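Local coordinates for AB hydrolase-1 domain-containing protein (Thermoplasma acidophilum DSM 1728, PDB 3BDI) that is of uncharacterised function but, as a member of the alpha/beta hydrolase superfamily (ABHD14 family), probably hydrolyses a substrate not yet identified, at residues 185-188 and 189-193; 152-155 and 156-160; 36-39 and 40-44; 107-110 and 111-115; 46-49 and 50-54. All blocks are in the same frame, centred on the assembly; numbering follows the deposited sequence.

Contact 1: residues 185-188 and 189-193. Unlike the reference sequence in segment 189-193: Glu191 (reference Lys).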
loop_
_atom_site.group_PDB
_atom_site.type_symbol
_atom_site.label_atom_id
_atom_site.label_comp_id
_atom_site.label_asym_id
_atom_site.label_seq_id
_atom_site.Cartn_x
_atom_site.Cartn_y
_atom_site.Cartn_z
ATOM N N GLY A 185 -0.868 -18.068 1.401
ATOM C CA GLY A 185 -1.699 -17.499 2.493
ATOM C C GLY A 185 -1.721 -15.977 2.447
ATOM O O GLY A 185 -1.602 -15.372 1.385
ATOM N N HIS A 186 -1.834 -15.355 3.607
ATOM C CA HIS A 186 -2.130 -13.954 3.711
ATOM C C HIS A 186 -1.057 -13.017 3.058
ATOM O O HIS A 186 -1.519 -12.160 2.259
ATOM C CB HIS A 186 -2.507 -13.675 5.172
ATOM C CG HIS A 186 -2.948 -12.283 5.477
ATOM N ND1 HIS A 186 -4.090 -11.716 4.947
ATOM C CD2 HIS A 186 -2.422 -11.366 6.315
ATOM C CE1 HIS A 186 -4.201 -10.474 5.407
ATOM N NE2 HIS A 186 -3.217 -10.253 6.255
ATOM N N PRO A 187 0.282 -13.118 3.333
ATOM C CA PRO A 187 1.389 -12.268 2.742
ATOM C C PRO A 187 1.912 -12.727 1.345
ATOM O O PRO A 187 2.954 -13.388 1.161
ATOM C CB PRO A 187 2.509 -12.392 3.760
ATOM C CG PRO A 187 2.304 -13.606 4.364
ATOM C CD PRO A 187 0.855 -13.983 4.360
ATOM N N VAL A 188 1.119 -12.369 0.371
ATOM C CA VAL A 188 1.284 -12.920 -0.930
ATOM C C VAL A 188 2.623 -12.559 -1.555
ATOM O O VAL A 188 3.232 -13.348 -2.297
ATOM C CB VAL A 188 0.104 -12.474 -1.880
ATOM C CG1 VAL A 188 0.227 -13.144 -3.234
ATOM C CG2 VAL A 188 -1.283 -12.791 -1.241
ATOM N N TYR A 189 3.047 -11.325 -1.280
ATOM C CA TYR A 189 4.302 -10.750 -1.770
ATOM C C TYR A 189 5.543 -11.406 -1.129
ATOM O O TYR A 189 6.657 -11.146 -1.544
ATOM C CB TYR A 189 4.304 -9.200 -1.551
ATOM C CG TYR A 189 3.898 -8.887 -0.148
ATOM C CD1 TYR A 189 4.821 -8.830 0.881
ATOM C CD2 TYR A 189 2.562 -8.767 0.185
ATOM C CE1 TYR A 189 4.424 -8.648 2.192
ATOM C CE2 TYR A 189 2.159 -8.603 1.481
ATOM C CZ TYR A 189 3.073 -8.538 2.499
ATOM O OH TYR A 189 2.759 -8.423 3.840
ATOM N N ILE A 190 5.336 -12.253 -0.122
ATOM C CA ILE A 190 6.410 -13.064 0.468
ATOM C C ILE A 190 6.314 -14.508 -0.006
ATOM O O ILE A 190 7.318 -15.137 -0.350
ATOM C CB ILE A 190 6.376 -13.013 1.998
ATOM C CG1 ILE A 190 6.820 -11.607 2.464
ATOM C CG2 ILE A 190 7.325 -14.046 2.613
ATOM C CD1 ILE A 190 6.631 -11.334 3.985
ATOM N N GLU A 191 5.106 -15.077 -0.032
ATOM C CA GLU A 191 4.988 -16.490 -0.301
ATOM C C GLU A 191 4.948 -16.830 -1.787
ATOM O O GLU A 191 5.377 -17.900 -2.172
ATOM C CB GLU A 191 3.717 -17.043 0.350
ATOM C CG GLU A 191 3.740 -16.940 1.850
ATOM C CD GLU A 191 2.503 -17.483 2.547
ATOM O OE1 GLU A 191 1.856 -18.399 1.983
ATOM O OE2 GLU A 191 2.236 -17.044 3.693
ATOM N N LYS A 192 4.407 -15.952 -2.630
ATOM C CA LYS A 192 4.351 -16.133 -4.094
ATOM C C LYS A 192 4.840 -14.841 -4.762
ATOM O O LYS A 192 4.104 -14.163 -5.482
ATOM C CB LYS A 192 2.940 -16.525 -4.561
ATOM C CG LYS A 192 2.564 -17.951 -4.198
ATOM C CD LYS A 192 3.299 -18.949 -5.093
ATOM C CE LYS A 192 3.045 -20.369 -4.698
ATOM N NZ LYS A 192 4.079 -21.297 -5.360
ATOM N N PRO A 193 6.106 -14.478 -4.520
ATOM C CA PRO A 193 6.566 -13.201 -4.984
ATOM C C PRO A 193 6.556 -13.011 -6.489
ATOM O O PRO A 193 6.264 -11.910 -6.978
ATOM C CB PRO A 193 7.996 -13.119 -4.427
ATOM C CG PRO A 193 8.389 -14.497 -4.139
ATOM C CD PRO A 193 7.142 -15.208 -3.765
#

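Contact 2: residues 152-155 and 156-160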
loop_
_atom_site.group_PDB
_atom_site.type_symbol
_atom_site.label_atom_id
_atom_site.label_comp_id
_atom_site.label_asym_id
_atom_site.label_seq_id
_atom_site.Cartn_x
_atom_site.Cartn_y
_atom_site.Cartn_z
ATOM N N LEU A 152 -7.307 -5.829 -6.048
ATOM C CA LEU A 152 -7.429 -6.611 -4.820
ATOM C C LEU A 152 -6.717 -7.923 -5.028
ATOM O O LEU A 152 -6.979 -8.658 -5.981
ATOM C CB LEU A 152 -8.911 -6.873 -4.532
ATOM C CG LEU A 152 -9.762 -5.632 -4.296
ATOM C CD1 LEU A 152 -11.242 -5.961 -4.224
ATOM C CD2 LEU A 152 -9.389 -4.856 -3.061
ATOM N N VAL A 153 -5.744 -8.223 -4.161
ATOM C CA VAL A 153 -4.932 -9.438 -4.235
ATOM C C VAL A 153 -5.179 -10.235 -2.986
ATOM O O VAL A 153 -5.087 -9.708 -1.897
ATOM C CB VAL A 153 -3.429 -9.129 -4.394
ATOM C CG1 VAL A 153 -2.651 -10.429 -4.511
ATOM C CG2 VAL A 153 -3.166 -8.242 -5.631
ATOM N N TRP A 154 -5.466 -11.525 -3.138
ATOM C CA TRP A 154 -5.640 -12.415 -2.008
ATOM C C TRP A 154 -4.920 -13.715 -2.307
ATOM O O TRP A 154 -4.929 -14.186 -3.437
ATOM C CB TRP A 154 -7.127 -12.775 -1.780
ATOM C CG TRP A 154 -7.766 -12.282 -0.523
ATOM C CD1 TRP A 154 -7.925 -12.964 0.672
ATOM C CD2 TRP A 154 -8.414 -11.033 -0.350
ATOM N NE1 TRP A 154 -8.610 -12.206 1.555
ATOM C CE2 TRP A 154 -8.946 -11.017 0.959
ATOM C CE3 TRP A 154 -8.604 -9.926 -1.172
ATOM C CZ2 TRP A 154 -9.686 -9.917 1.440
ATOM C CZ3 TRP A 154 -9.325 -8.863 -0.707
ATOM C CH2 TRP A 154 -9.848 -8.863 0.588
ATOM N N GLY A 155 -4.367 -14.336 -1.285
ATOM C CA GLY A 155 -3.909 -15.714 -1.380
ATOM C C GLY A 155 -5.047 -16.705 -1.213
ATOM O O GLY A 155 -5.929 -16.483 -0.401
ATOM N N SER A 156 -4.995 -17.805 -1.942
ATOM C CA SER A 156 -6.072 -18.817 -1.942
ATOM C C SER A 156 -6.201 -19.498 -0.603
ATOM O O SER A 156 -7.280 -19.993 -0.271
ATOM C CB SER A 156 -5.824 -19.868 -3.024
ATOM O OG SER A 156 -4.698 -20.659 -2.758
ATOM N N LYS A 157 -5.140 -19.461 0.188
ATOM C CA LYS A 157 -5.103 -20.117 1.510
ATOM C C LYS A 157 -5.212 -19.110 2.662
ATOM O O LYS A 157 -4.876 -19.426 3.813
ATOM C CB LYS A 157 -3.810 -20.949 1.669
ATOM C CG LYS A 157 -3.598 -21.941 0.571
ATOM C CD LYS A 157 -2.240 -22.630 0.682
ATOM C CE LYS A 157 -2.272 -23.866 1.484
ATOM N NZ LYS A 157 -1.191 -24.805 0.987
ATOM N N ASP A 158 -5.618 -17.879 2.381
ATOM C CA ASP A 158 -5.719 -16.862 3.423
ATOM C C ASP A 158 -6.896 -17.132 4.353
ATOM O O ASP A 158 -8.062 -17.078 3.925
ATOM C CB ASP A 158 -5.853 -15.492 2.751
ATOM C CG ASP A 158 -5.722 -14.315 3.708
ATOM O OD1 ASP A 158 -5.808 -14.483 4.968
ATOM O OD2 ASP A 158 -5.607 -13.186 3.202
ATOM N N HIS A 159 -6.581 -17.407 5.603
ATOM C CA HIS A 159 -7.581 -17.527 6.669
ATOM C C HIS A 159 -7.452 -16.424 7.708
ATOM O O HIS A 159 -8.061 -16.515 8.782
ATOM C CB HIS A 159 -7.460 -18.902 7.341
ATOM C CG HIS A 159 -7.590 -20.059 6.395
ATOM N ND1 HIS A 159 -8.781 -20.389 5.778
ATOM C CD2 HIS A 159 -6.676 -20.955 5.949
ATOM C CE1 HIS A 159 -8.590 -21.433 4.989
ATOM N NE2 HIS A 159 -7.325 -21.802 5.081
ATOM N N VAL A 160 -6.630 -15.406 7.427
ATOM C CA VAL A 160 -6.474 -14.249 8.316
ATOM C C VAL A 160 -7.547 -13.206 8.030
ATOM O O VAL A 160 -8.214 -12.666 8.954
ATOM C CB VAL A 160 -5.060 -13.637 8.172
ATOM C CG1 VAL A 160 -4.914 -12.297 8.956
ATOM C CG2 VAL A 160 -4.007 -14.664 8.607
HETATM O O HOH W 1 -4.139 -12.769 0.981
#

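Contact 3: residues 36-39 and 40-44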
loop_
_atom_site.group_PDB
_atom_site.type_symbol
_atom_site.label_atom_id
_atom_site.label_comp_id
_atom_site.label_asym_id
_atom_site.label_seq_id
_atom_site.Cartn_x
_atom_site.Cartn_y
_atom_site.Cartn_z
ATOM N N TYR A 36 0.990 -5.499 9.690
ATOM C CA TYR A 36 1.337 -5.474 11.101
ATOM C C TYR A 36 2.665 -6.227 11.381
ATOM O O TYR A 36 3.456 -5.807 12.241
ATOM C CB TYR A 36 0.211 -6.095 11.941
ATOM C CG TYR A 36 0.433 -6.067 13.418
ATOM C CD1 TYR A 36 0.069 -4.971 14.156
ATOM C CD2 TYR A 36 1.026 -7.134 14.051
ATOM C CE1 TYR A 36 0.296 -4.946 15.552
ATOM C CE2 TYR A 36 1.229 -7.137 15.417
ATOM C CZ TYR A 36 0.861 -6.048 16.136
ATOM O OH TYR A 36 1.096 -6.109 17.519
ATOM N N SER A 37 2.900 -7.346 10.668
ATOM C CA SER A 37 3.951 -8.271 11.004
ATOM C C SER A 37 5.228 -8.031 10.236
ATOM O O SER A 37 6.211 -8.731 10.496
ATOM C CB SER A 37 3.505 -9.714 10.764
ATOM O OG SER A 37 2.405 -10.033 11.620
ATOM N N PHE A 38 5.223 -7.060 9.304
ATOM C CA PHE A 38 6.366 -6.864 8.392
ATOM C C PHE A 38 6.754 -5.391 8.374
ATOM O O PHE A 38 6.180 -4.564 9.105
ATOM C CB PHE A 38 6.006 -7.370 7.000
ATOM C CG PHE A 38 5.588 -8.837 7.015
ATOM C CD1 PHE A 38 6.553 -9.810 7.268
ATOM C CD2 PHE A 38 4.256 -9.224 6.869
ATOM C CE1 PHE A 38 6.205 -11.146 7.370
ATOM C CE2 PHE A 38 3.915 -10.580 6.964
ATOM C CZ PHE A 38 4.886 -11.519 7.224
ATOM N N THR A 39 7.813 -5.083 7.628
ATOM C CA THR A 39 8.260 -3.707 7.500
ATOM C C THR A 39 8.590 -3.399 6.061
ATOM O O THR A 39 8.443 -4.256 5.169
ATOM C CB THR A 39 9.503 -3.402 8.404
ATOM O OG1 THR A 39 10.724 -3.943 7.862
ATOM C CG2 THR A 39 9.308 -3.888 9.824
ATOM N N SER A 40 9.127 -2.194 5.805
ATOM C CA SER A 40 9.571 -1.827 4.469
ATOM C C SER A 40 10.719 -2.691 3.965
ATOM O O SER A 40 10.940 -2.749 2.734
ATOM C CB SER A 40 9.977 -0.365 4.426
ATOM O OG SER A 40 11.102 -0.150 5.240
HETATM N N MSE A 41 11.436 -3.384 4.861
HETATM C CA MSE A 41 12.489 -4.324 4.434
HETATM C C MSE A 41 11.917 -5.528 3.694
HETATM O O MSE A 41 12.588 -6.099 2.823
HETATM C CB MSE A 41 13.334 -4.790 5.614
HETATM C CG MSE A 41 14.009 -3.683 6.375
HETATM SE SE MSE A 41 15.325 -2.715 5.319
HETATM C CE MSE A 41 16.516 -4.180 5.016
ATOM N N ASP A 42 10.680 -5.898 4.000
ATOM C CA ASP A 42 10.158 -7.156 3.500
ATOM C C ASP A 42 9.751 -7.126 2.037
ATOM O O ASP A 42 9.540 -8.180 1.432
ATOM C CB ASP A 42 9.046 -7.631 4.408
ATOM C CG ASP A 42 9.579 -8.039 5.730
ATOM O OD1 ASP A 42 10.241 -9.104 5.797
ATOM O OD2 ASP A 42 9.404 -7.336 6.735
ATOM N N TRP A 43 9.663 -5.948 1.422
ATOM C CA TRP A 43 9.421 -5.806 0.020
ATOM C C TRP A 43 10.658 -6.297 -0.788
ATOM O O TRP A 43 10.540 -6.417 -2.018
ATOM C CB TRP A 43 9.131 -4.327 -0.336
ATOM C CG TRP A 43 8.033 -3.653 0.445
ATOM C CD1 TRP A 43 8.171 -2.487 1.130
ATOM C CD2 TRP A 43 6.646 -4.063 0.614
ATOM N NE1 TRP A 43 6.972 -2.144 1.722
ATOM C CE2 TRP A 43 6.027 -3.092 1.436
ATOM C CE3 TRP A 43 5.901 -5.190 0.232
ATOM C CZ2 TRP A 43 4.689 -3.150 1.775
ATOM C CZ3 TRP A 43 4.556 -5.242 0.581
ATOM C CH2 TRP A 43 3.969 -4.217 1.370
ATOM N N ASP A 44 11.785 -6.537 -0.136
ATOM C CA ASP A 44 12.969 -7.117 -0.811
ATOM C C ASP A 44 12.598 -8.472 -1.411
ATOM O O ASP A 44 13.168 -8.872 -2.431
ATOM C CB ASP A 44 14.128 -7.391 0.188
ATOM C CG ASP A 44 14.943 -6.177 0.586
ATOM O OD1 ASP A 44 14.760 -5.127 -0.045
ATOM O OD2 ASP A 44 15.787 -6.380 1.514
HETATM O O HOH W 2 11.224 -6.464 8.590
#

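Contact 4: residues 107-110 and 111-115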
loop_
_atom_site.group_PDB
_atom_site.type_symbol
_atom_site.label_atom_id
_atom_site.label_comp_id
_atom_site.label_asym_id
_atom_site.label_seq_id
_atom_site.Cartn_x
_atom_site.Cartn_y
_atom_site.Cartn_z
ATOM N N ALA A 107 -0.660 -3.772 2.262
ATOM C CA ALA A 107 -0.894 -5.140 2.643
ATOM C C ALA A 107 -1.528 -5.198 4.026
ATOM O O ALA A 107 -1.042 -4.604 4.967
ATOM C CB ALA A 107 0.411 -5.903 2.665
ATOM N N SER A 108 -2.654 -5.921 4.158
ATOM C CA SER A 108 -3.239 -6.264 5.458
ATOM C C SER A 108 -3.642 -4.945 6.167
ATOM O O SER A 108 -4.453 -4.191 5.598
ATOM C CB SER A 108 -2.342 -7.207 6.228
ATOM O OG SER A 108 -3.023 -7.802 7.322
HETATM N N MSE A 109 -3.128 -4.686 7.365
HETATM C CA MSE A 109 -3.328 -3.406 8.014
HETATM C C MSE A 109 -3.154 -2.266 6.991
HETATM O O MSE A 109 -3.973 -1.362 6.915
HETATM C CB MSE A 109 -2.308 -3.275 9.165
HETATM C CG MSE A 109 -2.284 -1.924 9.826
HETATM SE SE MSE A 109 -0.869 -1.830 11.178
HETATM C CE MSE A 109 0.750 -1.687 10.129
ATOM N N GLY A 110 -2.041 -2.293 6.241
ATOM C CA GLY A 110 -1.695 -1.277 5.264
ATOM C C GLY A 110 -2.734 -1.148 4.169
ATOM O O GLY A 110 -2.930 -0.077 3.598
ATOM N N GLY A 111 -3.356 -2.264 3.816
ATOM C CA GLY A 111 -4.459 -2.239 2.839
ATOM C C GLY A 111 -5.645 -1.467 3.381
ATOM O O GLY A 111 -6.283 -0.699 2.636
ATOM N N GLY A 112 -6.001 -1.678 4.641
ATOM C CA GLY A 112 -6.970 -0.805 5.270
ATOM C C GLY A 112 -6.577 0.648 5.233
ATOM O O GLY A 112 -7.410 1.545 4.956
HETATM N N MSE A 113 -5.302 0.931 5.478
HETATM C CA MSE A 113 -4.854 2.298 5.471
HETATM C C MSE A 113 -5.025 2.950 4.111
HETATM O O MSE A 113 -5.418 4.135 4.029
HETATM C CB MSE A 113 -3.392 2.389 5.902
HETATM C CG MSE A 113 -3.140 1.975 7.302
HETATM SE SE MSE A 113 -1.271 2.147 7.750
HETATM C CE MSE A 113 -1.455 1.761 9.626
ATOM N N VAL A 114 -4.658 2.229 3.041
ATOM C CA VAL A 114 -4.759 2.854 1.717
ATOM C C VAL A 114 -6.218 3.041 1.291
ATOM O O VAL A 114 -6.530 4.026 0.593
ATOM C CB VAL A 114 -3.984 2.123 0.632
ATOM C CG1 VAL A 114 -2.512 2.118 0.975
ATOM C CG2 VAL A 114 -4.508 0.710 0.353
ATOM N N ILE A 115 -7.094 2.138 1.710
ATOM C CA ILE A 115 -8.541 2.340 1.457
ATOM C C ILE A 115 -9.003 3.626 2.161
ATOM O O ILE A 115 -9.611 4.524 1.523
ATOM C CB ILE A 115 -9.351 1.071 1.817
ATOM C CG1 ILE A 115 -9.056 0.014 0.718
ATOM C CG2 ILE A 115 -10.875 1.353 1.924
ATOM C CD1 ILE A 115 -9.534 -1.353 0.992
#

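Contact 5: residues 46-49 and 50-54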
loop_
_atom_site.group_PDB
_atom_site.type_symbol
_atom_site.label_atom_id
_atom_site.label_comp_id
_atom_site.label_asym_id
_atom_site.label_seq_id
_atom_site.Cartn_x
_atom_site.Cartn_y
_atom_site.Cartn_z
ATOM N N ALA A 46 10.127 -9.730 -3.015
ATOM C CA ALA A 46 9.617 -9.634 -4.361
ATOM C C ALA A 46 10.298 -8.591 -5.209
ATOM O O ALA A 46 9.853 -8.294 -6.337
ATOM C CB ALA A 46 8.090 -9.376 -4.292
ATOM N N ASP A 47 11.406 -8.038 -4.710
ATOM C CA ASP A 47 12.212 -7.082 -5.469
ATOM C C ASP A 47 11.326 -5.958 -6.016
ATOM O O ASP A 47 11.453 -5.557 -7.174
ATOM C CB ASP A 47 12.963 -7.849 -6.588
ATOM C CG ASP A 47 14.120 -7.062 -7.237
ATOM O OD1 ASP A 47 14.630 -6.133 -6.645
ATOM O OD2 ASP A 47 14.484 -7.424 -8.381
ATOM N N LEU A 48 10.422 -5.406 -5.189
ATOM C CA LEU A 48 9.412 -4.458 -5.688
ATOM C C LEU A 48 9.956 -3.136 -6.137
ATOM O O LEU A 48 9.407 -2.527 -7.040
ATOM C CB LEU A 48 8.290 -4.286 -4.685
ATOM C CG LEU A 48 7.467 -5.514 -4.306
ATOM C CD1 LEU A 48 6.297 -5.132 -3.387
ATOM C CD2 LEU A 48 6.934 -6.190 -5.561
ATOM N N PHE A 49 11.074 -2.691 -5.558
ATOM C CA PHE A 49 11.608 -1.399 -5.961
ATOM C C PHE A 49 12.076 -1.475 -7.409
ATOM O O PHE A 49 11.656 -0.663 -8.234
ATOM C CB PHE A 49 12.706 -0.853 -5.021
ATOM C CG PHE A 49 12.238 -0.703 -3.602
ATOM C CD1 PHE A 49 12.321 -1.789 -2.720
ATOM C CD2 PHE A 49 11.716 0.485 -3.161
ATOM C CE1 PHE A 49 11.897 -1.706 -1.411
ATOM C CE2 PHE A 49 11.234 0.568 -1.822
ATOM C CZ PHE A 49 11.317 -0.558 -0.978
ATOM N N ASN A 50 12.901 -2.464 -7.709
ATOM C CA ASN A 50 13.387 -2.632 -9.081
ATOM C C ASN A 50 12.228 -2.938 -10.017
ATOM O O ASN A 50 12.174 -2.380 -11.118
ATOM C CB ASN A 50 14.489 -3.668 -9.203
ATOM C CG ASN A 50 15.776 -3.204 -8.638
ATOM O OD1 ASN A 50 16.294 -2.150 -9.046
ATOM N ND2 ASN A 50 16.336 -3.977 -7.697
ATOM N N ASN A 51 11.323 -3.818 -9.650
ATOM C CA ASN A 51 10.234 -4.172 -10.568
ATOM C C ASN A 51 9.270 -3.030 -10.901
ATOM O O ASN A 51 8.766 -2.927 -12.044
ATOM C CB ASN A 51 9.462 -5.392 -10.055
ATOM C CG ASN A 51 10.195 -6.684 -10.334
ATOM O OD1 ASN A 51 10.434 -7.013 -11.501
ATOM N ND2 ASN A 51 10.415 -7.476 -9.315
ATOM N N TYR A 52 8.966 -2.171 -9.935
ATOM C CA TYR A 52 8.102 -1.018 -10.219
ATOM C C TYR A 52 8.833 0.129 -10.835
ATOM O O TYR A 52 8.251 0.859 -11.653
ATOM C CB TYR A 52 7.320 -0.586 -8.997
ATOM C CG TYR A 52 6.404 -1.632 -8.404
ATOM C CD1 TYR A 52 5.901 -2.711 -9.162
ATOM C CD2 TYR A 52 6.014 -1.587 -7.053
ATOM C CE1 TYR A 52 5.101 -3.660 -8.600
ATOM C CE2 TYR A 52 5.175 -2.532 -6.502
ATOM C CZ TYR A 52 4.723 -3.597 -7.270
ATOM O OH TYR A 52 3.926 -4.509 -6.649
ATOM N N SER A 53 10.112 0.290 -10.520
ATOM C CA SER A 53 10.931 1.312 -11.149
ATOM C C SER A 53 11.101 1.076 -12.652
ATOM O O SER A 53 11.201 2.012 -13.437
ATOM C CB SER A 53 12.295 1.377 -10.462
ATOM O OG SER A 53 13.033 2.443 -10.963
ATOM N N LYS A 54 11.174 -0.191 -13.047
ATOM C CA LYS A 54 11.425 -0.544 -14.436
ATOM C C LYS A 54 10.228 -0.242 -15.321
ATOM O O LYS A 54 10.409 -0.249 -16.560
ATOM C CB LYS A 54 11.806 -2.025 -14.531
ATOM C CG LYS A 54 13.272 -2.244 -14.250
ATOM C CD LYS A 54 13.614 -3.729 -14.078
ATOM C CE LYS A 54 15.128 -3.901 -14.095
ATOM N NZ LYS A 54 15.523 -5.349 -14.018
HETATM O O HOH W 3 13.782 -4.070 -5.288
HETATM O O HOH W 4 14.805 -6.277 -11.536
#

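Contact 1: residues 185-188 and 189-193
Glu191, a lysine in the reference sequence, reaches back along the chain to Gly185: its OE1 accepts the hydrogen of Gly185 N at 2.8 Å. The N-H runs nearly straight at the oxygen but arrives from above the carboxylate plane, 49° out of it. An extended chain beyond CG carries the carboxylate slantwise past the Pro187 ring, where OE2 rests 3.4 Å from CD. The backbone bonds make the first turn of helix 188-191. Pro187, its N-cap, has a carbonyl oxygen gripped twice, by Ile190 N at 2.9 Å and by Glu191 N at 3.0 Å, and Val188 O takes Lys192 N one residue further on. This short helix follows the loop that bears His186, the histidine of a probable Ser-His-Asp triad; its imidazole takes no part in the turn, with ND1 bonded to Asp158 and NE2 to Ser108. Apolar contacts are led by Tyr189. Its CG sits in the crowded position between backbone N and carbonyl carbon (chi1 49°), which folds the ring back over the preceding backbone. One face covers Pro187 C, 4.1 Å below the ring plane and offset toward the rim, while CZ lies 4.1 Å from Pro187 CB. Beyond the segments the ring meets Trp43 and touches Phe38. With only a methyl group at Tyr189, as in an alanine, a gap is likely to open between the Pro187 turn and Trp43, stripping the backbone of the ring now laid over it. Ile190 adds a looser touch, its CD1 4.3 Å from Pro187 CB.

Contact 2: residues 152-155 and 156-160
The indole of Trp154 and the carboxylate of Asp158 are the flat groups that meet, crossing obliquely with their planes 36° apart. Asp158 OD2 approaches the five-membered ring at a slant, 3.4 Å from Trp154 CD1, while Trp154 NE1 is turned to the carbonyl oxygen of Val161. One residue beyond Asp158, the His159 ring has Lys157 C over one face. Asp158 is brought to the indole by a type I beta turn from Gly155 to Asp158, closed by Asp158 N bonding to Gly155 O at 3.1 Å. From there CG stands opposite the backbone N (chi1 -170°), sending the carboxylate back beside the end of strand 150-155. A water ties the two together: it accepts from Gly155 N at 2.8 Å and donates to Asp158 OD2 at 2.7 Å. The other oxygen forms an Asx turn, OD1 accepting from Val160 N at 2.8 Å, and takes Val161 N as well. OD2 has His186 as its further partner, as expected for the acid of a Ser-His-Asp triad, set in the loop after a sheet strand as in alpha/beta hydrolases. Were Asp158 an alanine, His186 ND1 would probably lose its acceptor, so that the imidazole is less firmly fixed, and the Asx turn would be undone. Each carboxylate oxygen thus has separate work: OD1 fixes the rotation of the group against the loop backbone, and OD2, steadied by the water, is presented to the histidine.

Contact 3: residues 36-39 and 40-44
Phe38 and Asp42 cross at about a right angle, ring and carboxylate planes 75° apart, so that one carboxylate oxygen meets the ring at its edge. That oxygen, OD2, lies in the plane of the phenyl group and 3.4 Å from Phe38 CB. The same oxygen takes the next backbone N-H: Thr39 N bonds to Asp42 OD2 at 2.9 Å, nearly straight and onto the lone pair facing away from the other oxygen. Asp42 can reach it because CG lies beside its own backbone N (chi1 -69°), on the side of the preceding residues. The reverse bond, Asp42 N to Thr39 O at 3.0 Å, makes the grip reciprocal and closes a turn over Ser40 and Met41. The Thr39 hydroxyl oxygen lies over the start of that turn, tucked between its backbone N and carbonyl carbon (chi1 76°). It accepts from Met41 N at 3.1 Å, an ST turn, and the CB and CG of Met41 (selenomethionine) lie alongside it. A water joins the two polar side chains, 2.7 Å from Thr39 OG1 and donating to Asp42 OD2 at 2.7 Å. The turn leads into the 3-10 segment 42-44, in the loop after strand 28-33 whose beginning in related hydrolases supplies a backbone N-H to the oxyanion hole. Ser40 OG, meanwhile, is bonded to Asp63. With a backbone N-H and a water both on OD2, the Asp42 carboxylate is held against rotation, and its negative charge probably polarises the Thr39 peptide and helps fix this bend.

Contact 4: residues 107-110 and 111-115
CG of Met113 (selenomethionine) stands beside its backbone N (chi1 -65°), and from there the chain runs extended through SE, back toward the helix start, alongside Met109 (selenomethionine), which bends only at its last torsion. The two side chains lie side by side and point the same way. In the conformer given, Met113 CE lies 3.8 Å from Met109 CG; since Met109 has a second conformer, this contact is not certain to persist. Behind them the backbone forms the first turns of helix 109-120. Gly112 N bonds to Ser108 O at 3.1 Å, Met113 N to Met109 O at 3.0 Å and Val114 N to Gly110 O at 2.9 Å. Ser108 has phi 63° and psi -123°, a strained backbone as at the nucleophile elbow of alpha/beta hydrolases, consistent with Ser108 being the nucleophile, partnered by His186. The glycines keep this sharp turn slim: a CB on Gly111 would come tightly against Ser108 O. Met113 CB also rides 3.4 Å from Gly110 O. The elbow links strand 102-107 to helix 109-120 within a beta-alpha-beta unit; Met113 and Val114 pack on helix 83-96, while Met109 touches Phe67 and Trp135 in loops.

Contact 5: residues 46-49 and 50-54
Asp47 OD1 accepts from Asn50 ND2 at 2.9 Å, a nearly straight bond between two side chains at the start of the helix. The N-H comes nearly in the amide plane of Asn50 and meets the lone pair on the side of the other carboxylate oxygen, although amide and carboxylate are turned 69° apart. A water donates to the same OD1 at 2.6 Å and accepts from Asn50 N, bridging carboxylate and helix backbone. On the next residue, the Asn51 amide folds back along the chain (chi1 -79°), and ND2 makes two weak bonds, each 3.1 Å, to Ala46 O and Asp47 O. Asp47 O also receives the straight backbone bond from Asn51 N at 3.0 Å, so both the main chain and the amide of Asn51 hold that carbonyl. The apolar pair is Leu48 and Tyr52, one turn apart and lying side by side with the same heading. Leu48 CD2 touches the phenol end, 3.8 Å from Tyr52 CZ, while Tyr52 N bonds to Leu48 O at 2.9 Å in the regular helical pattern. The Tyr52 hydroxyl is hydrogen-bonded to that of Thr200, on helix 193-205. Helix 48-53 connects strands 28-33 and 57-62 of a beta-alpha-beta unit: Phe49 packs on strands 14-21 and 57-62, and Tyr52 and Asn51 lie against helix 193-205.

Contacts 1, 2 and 4 bring together the probable triad, His186 of contact 1 bridging contacts 2 and 4. Contact 4, mostly backbone bonds and apolar chains, is the most central, its centre about 6 Å from the centre of the chain; contact 2 is also buried but depends on a carboxylate, a water and a turn. Contacts 1, 3 and 5 are partly buried and mix carboxylate or amide bonds with aromatic packing. Trp43 of contact 3 links them, touching Tyr189 of contact 1 and Leu48 of contact 5. Contacts 3 and 5 occupy one crossover between strands 28-33 and 57-62.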